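Local atomic coordinates of lysosome-associated membrane glycoprotein 1 (Mus musculus, PDB entry 5GV0), a protein that is a heavily glycosylated protein of the lysosomal membrane, whose membrane-proximal luminal domain probably takes part in assembly with other copies. Residues V115-E125 against V137-K146. Residues are numbered along the deposited sequence; the frame is centred on the assembly and turned at random.
Sequences VGNSYKCNTEE and VFSVQVQAFK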
loop_
_atom_site.group_PDB
_atom_site.type_symbol
_atom_site.label_atom_id
_atom_site.label_comp_id
_atom_site.label_asym_id
_atom_site.label_seq_id
_atom_site.Cartn_x
_atom_site.Cartn_y
_atom_site.Cartn_z
ATOM N N VAL A 115 -9.539 -2.075 14.743
ATOM C CA VAL A 115 -10.638 -1.495 13.986
ATOM C C VAL A 115 -11.232 -0.309 14.750
ATOM O O VAL A 115 -11.568 -0.428 15.937
ATOM C CB VAL A 115 -11.721 -2.558 13.698
ATOM C CG1 VAL A 115 -12.957 -1.917 13.137
ATOM C CG2 VAL A 115 -11.169 -3.606 12.744
ATOM N N GLY A 116 -11.331 0.838 14.082
ATOM C CA GLY A 116 -11.793 2.055 14.724
ATOM C C GLY A 116 -10.679 2.981 15.182
ATOM O O GLY A 116 -10.921 4.143 15.523
ATOM N N ASN A 117 -9.462 2.451 15.215
ATOM C CA ASN A 117 -8.265 3.245 15.453
ATOM C C ASN A 117 -7.513 3.383 14.144
ATOM O O ASN A 117 -7.833 2.706 13.171
ATOM C CB ASN A 117 -7.366 2.593 16.506
ATOM C CG ASN A 117 -7.882 2.773 17.915
ATOM O OD1 ASN A 117 -8.807 3.538 18.160
ATOM N ND2 ASN A 117 -7.264 2.072 18.861
ATOM N N SER A 118 -6.515 4.255 14.115
ATOM C CA SER A 118 -5.644 4.349 12.945
ATOM C C SER A 118 -4.236 3.847 13.252
ATOM O O SER A 118 -3.772 3.910 14.397
ATOM C CB SER A 118 -5.595 5.793 12.420
ATOM O OG SER A 118 -5.122 6.715 13.395
ATOM N N TYR A 119 -3.586 3.307 12.227
ATOM C CA TYR A 119 -2.185 2.909 12.307
ATOM C C TYR A 119 -1.335 4.092 11.901
ATOM O O TYR A 119 -1.630 4.731 10.897
ATOM C CB TYR A 119 -1.890 1.715 11.390
ATOM C CG TYR A 119 -0.425 1.325 11.350
ATOM C CD1 TYR A 119 0.105 0.472 12.306
ATOM C CD2 TYR A 119 0.425 1.811 10.363
ATOM C CE1 TYR A 119 1.443 0.116 12.286
ATOM C CE2 TYR A 119 1.766 1.460 10.336
ATOM C CZ TYR A 119 2.265 0.610 11.296
ATOM O OH TYR A 119 3.601 0.249 11.276
ATOM N N LYS A 120 -0.283 4.379 12.661
ATOM C CA LYS A 120 0.626 5.463 12.304
ATOM C C LYS A 120 2.076 5.046 12.510
ATOM O O LYS A 120 2.422 4.439 13.526
ATOM C CB LYS A 120 0.320 6.721 13.120
ATOM C CG LYS A 120 1.128 7.943 12.686
ATOM C CD LYS A 120 0.713 9.187 13.454
ATOM C CE LYS A 120 1.559 10.382 13.042
ATOM N NZ LYS A 120 1.290 11.572 13.894
ATOM N N CYS A 121 2.928 5.375 11.546
ATOM C CA CYS A 121 4.347 5.099 11.693
ATOM C C CYS A 121 5.159 6.036 10.817
ATOM O O CYS A 121 4.844 6.220 9.647
ATOM C CB CYS A 121 4.644 3.643 11.340
ATOM S SG CYS A 121 6.309 3.109 11.864
ATOM N N ASN A 122 6.198 6.632 11.398
ATOM C CA ASN A 122 7.100 7.531 10.680
ATOM C C ASN A 122 8.464 6.886 10.455
ATOM O O ASN A 122 9.403 7.530 9.985
ATOM C CB ASN A 122 7.259 8.845 11.449
ATOM C CG ASN A 122 5.994 9.678 11.443
ATOM O OD1 ASN A 122 5.393 9.904 10.394
ATOM N ND2 ASN A 122 5.576 10.128 12.619
ATOM N N THR A 123 8.566 5.611 10.813
ATOM C CA THR A 123 9.779 4.833 10.588
ATOM C C THR A 123 9.590 3.997 9.334
ATOM O O THR A 123 8.633 3.239 9.228
ATOM C CB THR A 123 10.102 3.914 11.785
ATOM O OG1 THR A 123 10.308 4.711 12.956
ATOM C CG2 THR A 123 11.366 3.099 11.520
ATOM N N GLU A 124 10.495 4.161 8.379
ATOM C CA GLU A 124 10.466 3.426 7.119
ATOM C C GLU A 124 10.327 1.916 7.330
ATOM O O GLU A 124 11.121 1.317 8.050
ATOM C CB GLU A 124 11.752 3.743 6.347
ATOM C CG GLU A 124 11.800 3.337 4.891
ATOM C CD GLU A 124 13.022 3.925 4.196
ATOM O OE1 GLU A 124 13.309 3.531 3.048
ATOM O OE2 GLU A 124 13.694 4.787 4.806
ATOM N N GLU A 125 9.308 1.305 6.722
ATOM C CA GLU A 125 9.162 -0.147 6.763
ATOM C C GLU A 125 9.262 -0.727 5.366
ATOM O O GLU A 125 8.524 -0.337 4.465
ATOM C CB GLU A 125 7.834 -0.573 7.396
ATOM C CG GLU A 125 7.733 -2.098 7.543
ATOM C CD GLU A 125 6.401 -2.576 8.082
ATOM O OE1 GLU A 125 5.546 -1.728 8.400
ATOM O OE2 GLU A 125 6.210 -3.807 8.184
ATOM N N VAL A 137 7.136 1.573 2.859
ATOM C CA VAL A 137 6.183 2.467 3.492
ATOM C C VAL A 137 7.006 3.448 4.293
ATOM O O VAL A 137 7.420 3.167 5.420
ATOM C CB VAL A 137 5.195 1.709 4.389
ATOM C CG1 VAL A 137 4.170 2.671 4.950
ATOM C CG2 VAL A 137 4.506 0.610 3.596
ATOM N N PHE A 138 7.274 4.588 3.679
ATOM C CA PHE A 138 8.218 5.547 4.225
ATOM C C PHE A 138 7.609 6.233 5.438
ATOM O O PHE A 138 8.273 6.413 6.463
ATOM C CB PHE A 138 8.615 6.559 3.145
ATOM C CG PHE A 138 9.669 7.518 3.581
ATOM C CD1 PHE A 138 11.005 7.160 3.533
ATOM C CD2 PHE A 138 9.329 8.780 4.040
ATOM C CE1 PHE A 138 11.982 8.048 3.941
ATOM C CE2 PHE A 138 10.300 9.672 4.446
ATOM C CZ PHE A 138 11.625 9.304 4.399
ATOM N N SER A 139 6.338 6.601 5.323
ATOM C CA SER A 139 5.561 7.039 6.477
ATOM C C SER A 139 4.096 6.779 6.186
ATOM O O SER A 139 3.697 6.674 5.024
ATOM C CB SER A 139 5.794 8.516 6.792
ATOM O OG SER A 139 5.214 9.338 5.801
ATOM N N VAL A 140 3.288 6.663 7.233
ATOM C CA VAL A 140 1.907 6.274 7.018
ATOM C C VAL A 140 1.014 6.599 8.198
ATOM O O VAL A 140 1.397 6.429 9.354
ATOM C CB VAL A 140 1.812 4.758 6.710
ATOM C CG1 VAL A 140 2.478 3.935 7.824
ATOM C CG2 VAL A 140 0.376 4.315 6.489
ATOM N N GLN A 141 -0.172 7.104 7.888
ATOM C CA GLN A 141 -1.304 6.973 8.788
ATOM C C GLN A 141 -2.410 6.352 7.947
ATOM O O GLN A 141 -2.688 6.830 6.844
ATOM C CB GLN A 141 -1.721 8.314 9.394
ATOM C CG GLN A 141 -2.831 8.161 10.436
ATOM C CD GLN A 141 -3.028 9.395 11.280
ATOM O OE1 GLN A 141 -2.505 10.473 10.971
ATOM N NE2 GLN A 141 -3.792 9.251 12.360
ATOM N N VAL A 142 -3.007 5.263 8.427
ATOM C CA VAL A 142 -3.969 4.543 7.605
ATOM C C VAL A 142 -5.046 3.887 8.463
ATOM O O VAL A 142 -4.802 3.460 9.597
ATOM C CB VAL A 142 -3.258 3.492 6.701
ATOM C CG1 VAL A 142 -2.610 2.394 7.534
ATOM C CG2 VAL A 142 -4.229 2.901 5.684
ATOM N N GLN A 143 -6.255 3.840 7.924
ATOM C CA GLN A 143 -7.376 3.224 8.616
ATOM C C GLN A 143 -8.330 2.592 7.609
ATOM O O GLN A 143 -8.748 3.253 6.649
ATOM C CB GLN A 143 -8.093 4.263 9.470
ATOM C CG GLN A 143 -9.230 3.701 10.320
ATOM C CD GLN A 143 -9.740 4.729 11.304
ATOM O OE1 GLN A 143 -9.000 5.626 11.712
ATOM N NE2 GLN A 143 -11.014 4.619 11.687
ATOM N N ALA A 144 -8.658 1.320 7.819
ATOM C CA ALA A 144 -9.514 0.575 6.909
ATOM C C ALA A 144 -10.743 0.022 7.625
ATOM O O ALA A 144 -10.694 -0.280 8.826
ATOM C CB ALA A 144 -8.724 -0.563 6.252
ATOM N N PHE A 145 -11.825 -0.078 6.851
ATOM C CA PHE A 145 -13.118 -0.659 7.218
ATOM C C PHE A 145 -13.937 0.344 8.025
ATOM O O PHE A 145 -14.634 1.163 7.437
ATOM C CB PHE A 145 -12.936 -2.009 7.932
ATOM C CG PHE A 145 -12.356 -3.073 7.029
ATOM C CD1 PHE A 145 -13.183 -3.807 6.191
ATOM C CD2 PHE A 145 -10.987 -3.291 6.970
ATOM C CE1 PHE A 145 -12.662 -4.755 5.328
ATOM C CE2 PHE A 145 -10.455 -4.238 6.104
ATOM C CZ PHE A 145 -11.297 -4.971 5.282
ATOM N N LYS A 146 -13.851 0.311 9.346
ATOM C CA LYS A 146 -14.637 1.233 10.158
ATOM C C LYS A 146 -14.002 2.624 10.200
ATOM O O LYS A 146 -12.858 2.783 10.624
ATOM C CB LYS A 146 -14.797 0.684 11.571
ATOM C CG LYS A 146 -15.708 1.502 12.471
ATOM C CD LYS A 146 -16.046 0.701 13.721
ATOM C CE LYS A 146 -16.933 1.492 14.667
ATOM N NZ LYS A 146 -16.255 2.727 15.149
HETATM O O HOH W 1 -11.101 0.761 11.246
HETATM O O HOH W 2 -1.360 12.452 12.695
HETATM O O HOH W 3 10.267 8.054 7.515
HETATM O O HOH W 4 6.211 2.986 8.122
#
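The amide of Gln141 reaches across to Ser118, its NE2 lying 3.0 Å from OG with the hydroxyl oxygen in the amide plane and a nearly straight N-H...O angle of 168°. With chi1 at 59°, OG sits between the backbone N and carbonyl carbon of Ser118, where it meets the Gln141 amide and also bonds Gly153 O. At the other end of the same amide, OE1 shares a water with NZ of the fully extended Lys120. Tyr119, on the face carrying Val140 and Val142, lays its ring edge against Val140, whose CG1 sits in the ring plane 3.6 Å from CE2; Val142 CG1 approaches the ring obliquely. Between the Lys120–Gln141 face and the Tyr119 face, strands 118-121 and 140-144 run antiparallel in one sheet of the LAMP luminal domain, with Tyr119–Val142 and Cys121–Val140 as hydrogen-bonded pairs. Strand 118-121 pairs on its other side, in parallel, with strand 155-157, and a disulfide joins Cys121 to Cys158 just past that strand. The register shifts by one residue before the Glu125–Val137 pair, where the chain turns a corner at Ser139; there Phe138 and Ser139 both face Ala22 of strand 14-30, a classic beta bulge. Waters bridge Asn122 O to Phe138 O and Thr123 O to Val137 O where direct pairing is interrupted. Toward the other end, Gln143 NE2 donates to Lys146 O at 2.8 Å while its OE1 accepts from Gly153 N, fixing the amide's rotation. Val115 CG1 meets Lys146 CB at 3.6 Å, the two side chains crossing at about a right angle.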